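Local atomic coordinates of Alpha/beta fold hydrolase (Pseudomonas aeruginosa, PDB entry 6I8W), a protein that hydrolyses membrane phospholipids as a membrane-bound phospholipase A and virulence factor of its bacterium, and probably also acts on monoacylglycerols. Residues Ser103-Gln107 / Ala108-Val112; Lys170-Leu173 / Phe174-Glu178; Ile228-Gln231 / Leu232-Arg235; Val290-Pro293 / Glu294-Ala297. All coordinates share one frame; numbering follows the deposited sequence. Where two conformers were deposited one is given.

Contact 1 (Ser103-Gln107 / Ala108-Val112)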
loop_
_atom_site.group_PDB
_atom_site.type_symbol
_atom_site.label_atom_id
_atom_site.label_comp_id
_atom_site.label_asym_id
_atom_site.label_seq_id
_atom_site.Cartn_x
_atom_site.Cartn_y
_atom_site.Cartn_z
ATOM N N SER A 103 -14.325 -4.293 2.125
ATOM C CA SER A 103 -15.052 -5.468 1.632
ATOM C C SER A 103 -14.180 -6.310 0.712
ATOM O O SER A 103 -13.362 -5.774 -0.030
ATOM C CB SER A 103 -16.336 -5.069 0.872
ATOM O OG SER A 103 -17.269 -4.433 1.722
ATOM N N LYS A 104 -14.384 -7.621 0.758
ATOM C CA LYS A 104 -13.659 -8.576 -0.081
ATOM C C LYS A 104 -14.612 -9.562 -0.778
ATOM O O LYS A 104 -14.560 -10.764 -0.520
ATOM C CB LYS A 104 -12.641 -9.345 0.772
ATOM C CG LYS A 104 -11.675 -8.424 1.555
ATOM C CD LYS A 104 -10.777 -9.210 2.509
ATOM C CE LYS A 104 -9.853 -8.268 3.301
ATOM N NZ LYS A 104 -10.633 -7.363 4.196
ATOM N N PRO A 105 -15.462 -9.058 -1.689
ATOM C CA PRO A 105 -16.400 -9.941 -2.409
ATOM C C PRO A 105 -15.657 -11.039 -3.167
ATOM O O PRO A 105 -14.705 -10.746 -3.895
ATOM C CB PRO A 105 -17.112 -9.007 -3.400
ATOM C CG PRO A 105 -16.711 -7.642 -3.047
ATOM C CD PRO A 105 -15.478 -7.678 -2.209
ATOM N N GLN A 106 -16.089 -12.278 -2.998
ATOM C CA GLN A 106 -15.371 -13.413 -3.550
ATOM C C GLN A 106 -15.371 -13.441 -5.079
ATOM O O GLN A 106 -14.418 -13.921 -5.688
ATOM C CB GLN A 106 -15.967 -14.717 -3.012
ATOM C CG GLN A 106 -15.128 -15.957 -3.311
ATOM C CD GLN A 106 -13.811 -15.970 -2.549
ATOM O OE1 GLN A 106 -12.788 -16.416 -3.069
ATOM N NE2 GLN A 106 -13.832 -15.477 -1.312
ATOM N N GLN A 107 -16.422 -12.910 -5.698
ATOM C CA GLN A 107 -16.567 -13.015 -7.153
ATOM C C GLN A 107 -16.209 -11.737 -7.912
ATOM O O GLN A 107 -16.469 -11.624 -9.107
ATOM C CB GLN A 107 -18.004 -13.427 -7.518
ATOM C CG GLN A 107 -18.422 -14.784 -6.983
ATOM C CD GLN A 107 -17.482 -15.893 -7.416
ATOM O OE1 GLN A 107 -16.989 -16.665 -6.589
ATOM N NE2 GLN A 107 -17.226 -15.979 -8.718
ATOM N N ALA A 108 -15.599 -10.776 -7.236
ATOM C CA ALA A 108 -15.307 -9.515 -7.896
ATOM C C ALA A 108 -14.017 -9.602 -8.712
ATOM O O ALA A 108 -13.227 -10.541 -8.560
ATOM C CB ALA A 108 -15.213 -8.392 -6.870
ATOM N N SER A 109 -13.816 -8.628 -9.589
ATOM C CA SER A 109 -12.543 -8.480 -10.266
ATOM C C SER A 109 -11.619 -7.576 -9.436
ATOM O O SER A 109 -12.041 -6.539 -8.921
ATOM C CB SER A 109 -12.742 -7.910 -11.668
ATOM O OG SER A 109 -11.486 -7.686 -12.285
ATOM N N TYR A 110 -10.353 -7.959 -9.336
ATOM C CA TYR A 110 -9.402 -7.183 -8.577
ATOM C C TYR A 110 -8.222 -6.749 -9.433
ATOM O O TYR A 110 -7.169 -6.410 -8.905
ATOM C CB TYR A 110 -8.919 -7.973 -7.359
ATOM C CG TYR A 110 -10.003 -8.211 -6.338
ATOM C CD1 TYR A 110 -10.351 -7.221 -5.431
ATOM C CD2 TYR A 110 -10.684 -9.420 -6.287
ATOM C CE1 TYR A 110 -11.347 -7.428 -4.502
ATOM C CE2 TYR A 110 -11.676 -9.640 -5.353
ATOM C CZ TYR A 110 -11.998 -8.631 -4.463
ATOM O OH TYR A 110 -12.980 -8.826 -3.529
ATOM N N ASP A 111 -8.408 -6.768 -10.750
ATOM C CA ASP A 111 -7.412 -6.223 -11.665
ATOM C C ASP A 111 -7.229 -4.727 -11.418
ATOM O O ASP A 111 -8.131 -4.063 -10.906
ATOM C CB ASP A 111 -7.824 -6.463 -13.118
ATOM C CG ASP A 111 -9.031 -5.648 -13.511
ATOM O OD1 ASP A 111 -10.168 -6.103 -13.261
ATOM O OD2 ASP A 111 -8.844 -4.529 -14.031
ATOM N N VAL A 112 -6.082 -4.183 -11.807
ATOM C CA VAL A 112 -5.750 -2.802 -11.446
ATOM C C VAL A 112 -6.641 -1.795 -12.182
ATOM O O VAL A 112 -6.833 -0.670 -11.722
ATOM C CB VAL A 112 -4.270 -2.491 -11.726
ATOM C CG1 VAL A 112 -3.381 -3.268 -10.771
ATOM C CG2 VAL A 112 -3.914 -2.802 -13.186
#

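Contact 2 (Lys170-Leu173 / Phe174-Glu178)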
loop_
_atom_site.group_PDB
_atom_site.type_symbol
_atom_site.label_atom_id
_atom_site.label_comp_id
_atom_site.label_asym_id
_atom_site.label_seq_id
_atom_site.Cartn_x
_atom_site.Cartn_y
_atom_site.Cartn_z
ATOM N N LYS A 170 15.315 -8.539 -14.676
ATOM C CA LYS A 170 14.261 -9.334 -14.055
ATOM C C LYS A 170 14.428 -9.307 -12.541
ATOM O O LYS A 170 15.494 -9.647 -12.025
ATOM C CB LYS A 170 14.314 -10.781 -14.592
ATOM C CG LYS A 170 13.050 -11.611 -14.400
ATOM C CD LYS A 170 13.216 -12.983 -15.104
ATOM C CE LYS A 170 11.905 -13.741 -15.214
ATOM N NZ LYS A 170 11.998 -14.979 -16.091
ATOM N N SER A 171 13.384 -8.910 -11.821
ATOM C CA SER A 171 13.477 -8.826 -10.368
ATOM C C SER A 171 13.504 -10.214 -9.733
ATOM O O SER A 171 13.153 -11.200 -10.363
ATOM C CB SER A 171 12.313 -8.014 -9.799
ATOM O OG SER A 171 11.105 -8.748 -9.901
ATOM N N GLU A 172 13.914 -10.264 -8.471
ATOM C CA GLU A 172 13.989 -11.506 -7.724
ATOM C C GLU A 172 12.584 -12.110 -7.580
ATOM O O GLU A 172 12.436 -13.332 -7.543
ATOM C CB GLU A 172 14.645 -11.265 -6.366
ATOM C CG GLU A 172 14.980 -12.512 -5.577
ATOM C CD GLU A 172 15.778 -12.195 -4.321
ATOM O OE1 GLU A 172 16.479 -11.156 -4.303
ATOM O OE2 GLU A 172 15.688 -12.973 -3.345
ATOM N N LEU A 173 11.560 -11.259 -7.490
ATOM C CA LEU A 173 10.174 -11.747 -7.482
ATOM C C LEU A 173 9.856 -12.484 -8.763
ATOM O O LEU A 173 9.330 -13.594 -8.726
ATOM C CB LEU A 173 9.154 -10.616 -7.311
ATOM C CG LEU A 173 7.712 -11.114 -7.547
ATOM C CD1 LEU A 173 7.283 -12.119 -6.474
ATOM C CD2 LEU A 173 6.701 -9.960 -7.625
ATOM N N PHE A 174 10.155 -11.863 -9.897
ATOM C CA PHE A 174 9.814 -12.481 -11.163
ATOM C C PHE A 174 10.641 -13.745 -11.377
ATOM O O PHE A 174 10.153 -14.694 -11.966
ATOM C CB PHE A 174 9.967 -11.490 -12.319
ATOM C CG PHE A 174 8.884 -10.442 -12.357
ATOM C CD1 PHE A 174 7.581 -10.794 -12.668
ATOM C CD2 PHE A 174 9.161 -9.112 -12.089
ATOM C CE1 PHE A 174 6.574 -9.838 -12.701
ATOM C CE2 PHE A 174 8.160 -8.151 -12.126
ATOM C CZ PHE A 174 6.866 -8.514 -12.425
ATOM N N GLU A 175 11.863 -13.794 -10.855
ATOM C CA GLU A 175 12.676 -15.017 -10.885
ATOM C C GLU A 175 12.016 -16.122 -10.076
ATOM O O GLU A 175 11.947 -17.284 -10.494
ATOM C CB GLU A 175 14.077 -14.760 -10.323
ATOM C CG GLU A 175 14.962 -13.874 -11.173
ATOM C CD GLU A 175 15.591 -14.635 -12.320
ATOM O OE1 GLU A 175 15.275 -15.839 -12.488
ATOM O OE2 GLU A 175 16.411 -14.032 -13.046
ATOM N N ASP A 176 11.558 -15.742 -8.883
ATOM C CA ASP A 176 10.904 -16.670 -7.971
ATOM C C ASP A 176 9.657 -17.260 -8.624
ATOM O O ASP A 176 9.391 -18.458 -8.493
ATOM C CB ASP A 176 10.511 -15.980 -6.668
ATOM C CG ASP A 176 11.703 -15.696 -5.763
ATOM O OD1 ASP A 176 12.812 -16.220 -6.021
ATOM O OD2 ASP A 176 11.513 -14.950 -4.783
ATOM N N LEU A 177 8.900 -16.408 -9.315
ATOM C CA LEU A 177 7.633 -16.817 -9.928
ATOM C C LEU A 177 7.842 -17.912 -10.965
ATOM O O LEU A 177 6.971 -18.764 -11.156
ATOM C CB LEU A 177 6.919 -15.614 -10.550
ATOM C CG LEU A 177 6.342 -14.635 -9.510
ATOM C CD1 LEU A 177 5.702 -13.427 -10.167
ATOM C CD2 LEU A 177 5.353 -15.332 -8.585
ATOM N N GLU A 178 9.002 -17.916 -11.621
ATOM C CA GLU A 178 9.262 -18.954 -12.624
ATOM C C GLU A 178 9.409 -20.331 -11.995
ATOM O O GLU A 178 9.292 -21.343 -12.682
ATOM C CB GLU A 178 10.538 -18.647 -13.423
ATOM C CG GLU A 178 10.606 -17.249 -14.035
ATOM C CD GLU A 178 9.697 -17.089 -15.237
ATOM O OE1 GLU A 178 9.710 -16.004 -15.853
ATOM O OE2 GLU A 178 8.978 -18.054 -15.572
HETATM O O HOH W 1 13.348 -14.845 -2.662
#

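Contact 3 (Ile228-Gln231 / Leu232-Arg235)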
loop_
_atom_site.group_PDB
_atom_site.type_symbol
_atom_site.label_atom_id
_atom_site.label_comp_id
_atom_site.label_asym_id
_atom_site.label_seq_id
_atom_site.Cartn_x
_atom_site.Cartn_y
_atom_site.Cartn_z
ATOM N N ILE A 228 -6.237 -13.188 -5.802
ATOM C CA ILE A 228 -6.066 -11.848 -6.344
ATOM C C ILE A 228 -4.773 -11.757 -7.152
ATOM O O ILE A 228 -4.760 -11.179 -8.238
ATOM C CB ILE A 228 -6.059 -10.777 -5.239
ATOM C CG1 ILE A 228 -7.456 -10.624 -4.634
ATOM C CG2 ILE A 228 -5.613 -9.421 -5.803
ATOM C CD1 ILE A 228 -7.509 -9.588 -3.515
ATOM N N PHE A 229 -3.691 -12.336 -6.634
ATOM C CA PHE A 229 -2.406 -12.275 -7.332
ATOM C C PHE A 229 -2.520 -12.927 -8.711
ATOM O O PHE A 229 -1.920 -12.459 -9.682
ATOM C CB PHE A 229 -1.291 -12.949 -6.524
ATOM C CG PHE A 229 0.099 -12.603 -7.009
ATOM C CD1 PHE A 229 0.763 -11.496 -6.510
ATOM C CD2 PHE A 229 0.723 -13.368 -7.985
ATOM C CE1 PHE A 229 2.036 -11.165 -6.964
ATOM C CE2 PHE A 229 1.989 -13.048 -8.444
ATOM C CZ PHE A 229 2.649 -11.943 -7.937
ATOM N N GLU A 230 -3.310 -13.991 -8.800
ATOM C CA GLU A 230 -3.513 -14.670 -10.077
ATOM C C GLU A 230 -4.266 -13.778 -11.065
ATOM O O GLU A 230 -3.961 -13.767 -12.258
ATOM C CB GLU A 230 -4.250 -15.994 -9.874
ATOM C CG GLU A 230 -3.342 -17.193 -10.016
ATOM C CD GLU A 230 -2.596 -17.193 -11.338
ATOM O OE1 GLU A 230 -3.250 -17.331 -12.395
ATOM O OE2 GLU A 230 -1.355 -17.043 -11.318
ATOM N N GLN A 231 -5.244 -13.027 -10.568
ATOM C CA GLN A 231 -5.918 -12.029 -11.395
ATOM C C GLN A 231 -4.954 -10.937 -11.867
ATOM O O GLN A 231 -5.041 -10.472 -12.997
ATOM C CB GLN A 231 -7.078 -11.392 -10.635
ATOM C CG GLN A 231 -8.256 -12.322 -10.392
ATOM C CD GLN A 231 -9.480 -11.551 -9.958
ATOM O OE1 GLN A 231 -9.661 -10.399 -10.348
ATOM N NE2 GLN A 231 -10.318 -12.170 -9.135
ATOM N N LEU A 232 -4.035 -10.520 -11.001
ATOM C CA LEU A 232 -3.086 -9.479 -11.385
ATOM C C LEU A 232 -2.193 -9.997 -12.516
ATOM O O LEU A 232 -1.772 -9.233 -13.389
ATOM C CB LEU A 232 -2.246 -9.023 -10.186
ATOM C CG LEU A 232 -2.971 -8.301 -9.041
ATOM C CD1 LEU A 232 -2.029 -8.047 -7.881
ATOM C CD2 LEU A 232 -3.574 -6.985 -9.531
ATOM N N ARG A 233 -1.932 -11.302 -12.518
ATOM C CA ARG A 233 -1.155 -11.909 -13.591
ATOM C C ARG A 233 -1.974 -12.063 -14.868
ATOM O O ARG A 233 -1.510 -11.710 -15.951
ATOM C CB ARG A 233 -0.619 -13.278 -13.169
ATOM C CG ARG A 233 0.318 -13.241 -11.976
ATOM C CD ARG A 233 0.875 -14.625 -11.667
ATOM N NE ARG A 233 1.939 -15.013 -12.589
ATOM C CZ ARG A 233 2.676 -16.110 -12.452
ATOM N NH1 ARG A 233 2.459 -16.931 -11.434
ATOM N NH2 ARG A 233 3.630 -16.387 -13.331
ATOM N N GLN A 234 -3.182 -12.605 -14.739
ATOM C CA GLN A 234 -4.005 -12.927 -15.913
ATOM C C GLN A 234 -4.658 -11.692 -16.524
ATOM O O GLN A 234 -4.950 -11.667 -17.716
ATOM C CB GLN A 234 -5.089 -13.951 -15.557
ATOM C CG GLN A 234 -4.555 -15.256 -15.005
ATOM C CD GLN A 234 -3.750 -16.038 -16.022
ATOM O OE1 GLN A 234 -3.923 -15.871 -17.232
ATOM N NE2 GLN A 234 -2.865 -16.902 -15.536
ATOM N N ARG A 235 -4.891 -10.675 -15.704
ATOM C CA ARG A 235 -5.579 -9.465 -16.151
ATOM C C ARG A 235 -4.629 -8.276 -16.081
ATOM O O ARG A 235 -5.033 -7.147 -15.801
ATOM C CB ARG A 235 -6.824 -9.214 -15.298
ATOM C CG ARG A 235 -7.782 -10.411 -15.279
ATOM C CD ARG A 235 -8.995 -10.197 -14.369
ATOM N NE ARG A 235 -9.648 -11.476 -14.064
ATOM C CZ ARG A 235 -10.841 -11.606 -13.489
ATOM N NH1 ARG A 235 -11.545 -10.532 -13.154
ATOM N NH2 ARG A 235 -11.337 -12.815 -13.258
#

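Contact 4 (Val290-Pro293 / Glu294-Ala297)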
loop_
_atom_site.group_PDB
_atom_site.type_symbol
_atom_site.label_atom_id
_atom_site.label_comp_id
_atom_site.label_asym_id
_atom_site.label_seq_id
_atom_site.Cartn_x
_atom_site.Cartn_y
_atom_site.Cartn_z
ATOM N N VAL A 290 7.880 2.991 4.084
ATOM C CA VAL A 290 7.861 2.275 5.363
ATOM C C VAL A 290 9.271 2.142 5.949
ATOM O O VAL A 290 9.461 2.329 7.145
ATOM C CB VAL A 290 7.235 0.871 5.220
ATOM C CG1 VAL A 290 7.235 0.132 6.568
ATOM C CG2 VAL A 290 5.821 0.971 4.646
ATOM N N GLU A 291 10.251 1.809 5.104
ATOM C CA GLU A 291 11.618 1.586 5.568
ATOM C C GLU A 291 12.278 2.872 6.094
ATOM O O GLU A 291 12.918 2.881 7.147
ATOM C CB GLU A 291 12.479 0.984 4.444
ATOM C CG GLU A 291 13.908 0.647 4.924
ATOM C CD GLU A 291 14.698 -0.276 3.992
ATOM O OE1 GLU A 291 15.933 -0.339 4.155
ATOM O OE2 GLU A 291 14.102 -0.970 3.131
ATOM N N ARG A 292 12.122 3.949 5.334
ATOM C CA ARG A 292 12.695 5.247 5.682
ATOM C C ARG A 292 11.630 6.320 5.432
ATOM O O ARG A 292 11.697 7.068 4.447
ATOM C CB ARG A 292 13.965 5.512 4.868
ATOM C CG ARG A 292 15.033 4.416 5.016
ATOM C CD ARG A 292 16.453 4.960 5.109
ATOM N NE ARG A 292 16.921 5.618 3.885
ATOM C CZ ARG A 292 17.610 5.024 2.914
ATOM N NH1 ARG A 292 17.930 3.737 3.003
ATOM N NH2 ARG A 292 18.000 5.726 1.856
ATOM N N PRO A 293 10.628 6.385 6.321
ATOM C CA PRO A 293 9.413 7.173 6.072
ATOM C C PRO A 293 9.656 8.682 5.995
ATOM O O PRO A 293 9.155 9.329 5.088
ATOM C CB PRO A 293 8.529 6.866 7.296
ATOM C CG PRO A 293 9.161 5.675 7.975
ATOM C CD PRO A 293 10.616 5.751 7.654
ATOM N N GLU A 294 10.381 9.236 6.956
ATOM C CA GLU A 294 10.562 10.696 6.993
ATOM C C GLU A 294 11.421 11.146 5.813
ATOM O O GLU A 294 11.198 12.201 5.233
ATOM C CB GLU A 294 11.188 11.153 8.325
ATOM C CG GLU A 294 10.283 10.935 9.561
ATOM C CD GLU A 294 9.404 12.144 9.909
ATOM O OE1 GLU A 294 9.592 13.224 9.299
ATOM O OE2 GLU A 294 8.529 12.017 10.806
ATOM N N GLU A 295 12.403 10.331 5.464
ATOM C CA GLU A 295 13.242 10.612 4.310
ATOM C C GLU A 295 12.434 10.577 2.997
ATOM O O GLU A 295 12.552 11.462 2.150
ATOM C CB GLU A 295 14.393 9.624 4.271
ATOM C CG GLU A 295 15.257 9.710 3.050
ATOM C CD GLU A 295 16.457 8.802 3.166
ATOM O OE1 GLU A 295 16.689 8.278 4.282
ATOM O OE2 GLU A 295 17.144 8.587 2.140
ATOM N N THR A 296 11.611 9.551 2.832
ATOM C CA THR A 296 10.774 9.437 1.654
ATOM C C THR A 296 9.761 10.589 1.587
ATOM O O THR A 296 9.527 11.155 0.528
ATOM C CB THR A 296 10.004 8.071 1.630
ATOM O OG1 THR A 296 10.934 6.985 1.761
ATOM C CG2 THR A 296 9.243 7.910 0.312
ATOM N N ALA A 297 9.170 10.933 2.726
ATOM C CA ALA A 297 8.201 12.038 2.803
ATOM C C ALA A 297 8.844 13.371 2.462
ATOM O O ALA A 297 8.200 14.264 1.925
ATOM C CB ALA A 297 7.570 12.112 4.199
#

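Contact 1 (Ser103-Gln107 / Ala108-Val112)
A type I beta turn from Pro105 to Ala108 shapes the loop that joins strand 90-94 to helix 112-125 in this alpha/beta hydrolase fold, and the phenol of Tyr110 reaches back to close it. The carbonyl oxygen Pro105 O is the centre of the contact. Its turn bond is weak: Ala108 N stands 3.5 Å from Pro105 O, although the N-H points at the acceptor almost straight, at 168°. The stronger grip comes from the side chain, since Tyr110 OH donates to the same Pro105 O over 2.6 Å. That hydroxyl arrives 26° off the carbonyl plane, with a C=O...donor angle of 127°, and the oxygen lies at the edge of the phenol ring, near the ring plane. One acceptor thus holds two donors, one from the backbone and one from the ring.

Apolar contacts fill in beside these bonds. Pro105 CB meets Ala108 CB at 4.0 Å, while Pro105 CD approaches Tyr110 CZ to 4.3 Å, the proline ring crossing the phenol obliquely. Around the loop, Gln106 OE1 accepts from Gln227 NE2 and Tyr110 N donates to Gln231 OE1, two bonds that tie it to helix 208-234. Asp111 is the N-cap of helix 112-125, its side chain capping a backbone N of the first turn. Tyr110 is buried, whereas Gln106 and Gln107 are exposed, which puts the turn on the surface and its closing ring inside. The hydroxyl is held close to the proline ring as well, with Tyr110 OH only 3.0 Å from Pro105 CD.

Contact 2 (Lys170-Leu173 / Phe174-Glu178)
Ser171 and Phe174 meet at the start of helix 172-177, where Ser171 is the N-cap: Phe174 N donates to Ser171 OG over 3.3 Å at 165°. With chi1 of 72°, OG sits between the serine's own N and carbonyl carbon, from where it faces the first turn; the same OG also bonds Val260 O. It lies obliquely to the Phe174 ring, 2.9 Å from CD2.

The packed part of the contact continues through Leu173, buried like Ser171, whose CG touches Leu177 CD1 at 4.0 Å; Leu173 also meets Phe198 of helix 191-199. The solvent side is polar, with Lys170 and Glu178 both exposed. Lys170, extended along its whole length, lays its CG against Phe174 CB at 3.7 Å and carries NZ to Glu178 OE1, 2.5 Å away, in a salt bridge that meets the carboxylate from 36° above its plane. On another side, a water lies between Glu172 OE2 and Asp176 OD2, within hydrogen-bonding distance of both, and Glu172 OE1 pairs with Arg259.

The lysine bridge links residues eight positions apart, joining the residue before the N-cap to Glu178. The water and Arg259 probably ease the repulsion between the carboxylates of Glu172 and Asp176.

Contact 3 (Ile228-Gln231 / Leu232-Arg235)
Between Ile228 and Arg235 the backbone runs through four successive i to i+4 bonds, ending with Arg235 N donating to Gln231 O over 2.7 Å, after which Arg235 leaves helical geometry. Glu230 serves two side chains one turn on. Its OE1 accepts from Gln234 NE2 over 3.2 Å at 161°, through the syn lone pair and close to the amide plane, while OE2 faces Arg233, touching CD at 3.3 Å and forming a long salt bridge to NH1 at 3.8 Å.

This is the C-terminal end of helix 208-234, a long helix inserted in the alpha/beta hydrolase sequence between strands 154-160 and 250-255. Arg233 CD also approaches the Phe229 ring obliquely, 3.8 Å from Phe229 CE2. The phenylalanine has its CG anti to the backbone N (chi1 -165°), which turns the ring toward the arginine, and the ring further meets Phe71 edge-to-face.

Gln231 and Arg235 lie side by side and stack, their amide and guanidinium planes 22° apart. Gln231 OE1 sits 3.3 Å above one face of the guanidinium, a position unsuited to an N-H bond, and accepts instead from Tyr110 N.

Contact 4 (Val290-Pro293 / Glu294-Ala297)
Arg292 starts with CG anti to its carbonyl carbon (chi1 -56°) and bends at both chi2 and chi3, whereas Glu295 runs extended from a CG anti to N (chi1 174°); the two chains thereby come to lie side by side, pointing the same way. Their ends join in a bidentate salt bridge. Arg292 NE donates to Glu295 OE1 over 2.7 Å, and Arg292 NH2 donates to Glu295 OE2 over 3.0 Å. Both oxygens lie near the guanidinium plane, at its side-on NE and NH2 edge, yet they are met from above the carboxylate plane, the two planes being 38° apart.

Arg292 is the N-cap of helix 293-308, which follows directly on the short helix 288-291 and packs beside edge strand 276-281 of the alpha/beta hydrolase sheet. Pro293, the first residue of the helix, has no N-H to offer. The first turn is closed by Thr296 N donating to Arg292 O over 3.0 Å, in the carbonyl plane, and by Ala297 N donating to Pro293 O over 2.9 Å. Thr296 OG1 also stands 2.8 Å from Arg292 O, but Pro288 O is a second possible acceptor for its proton.

The guanidinium has further partners among the backbone carbonyls of the loop between strand 276-281 and helix 288-291: Arg292 NH2 donates to Glu282 O, and Arg292 NH1 makes a weak bond to Asn283 O.

Overall arrangement
The four contacts follow one another along the chain in numerical order. Contacts 1 and 3 are neighbours, their centres 11 Å apart: the loop before helix 112-125 rests on the end of helix 208-234 through Tyr110 and Gln231. Contact 3 also reaches contact 2, 15 Å away between centres, where Leu177 CD1 packs on Phe229 CZ at 4.1 Å. Contacts 1 to 3 thus form one connected patch. Its helices 172-177 and 208-234, inserted between strands 154-160 and 250-255, probably cover the fatty-acid site, as cap segments do in this fold: the side chains of Leu173 and Phe229 each lie about 8 Å from bound myristic acid. Contact 4, beside strand 276-281, lies about 29 Å from contact 3 between centres, across the chain's centre.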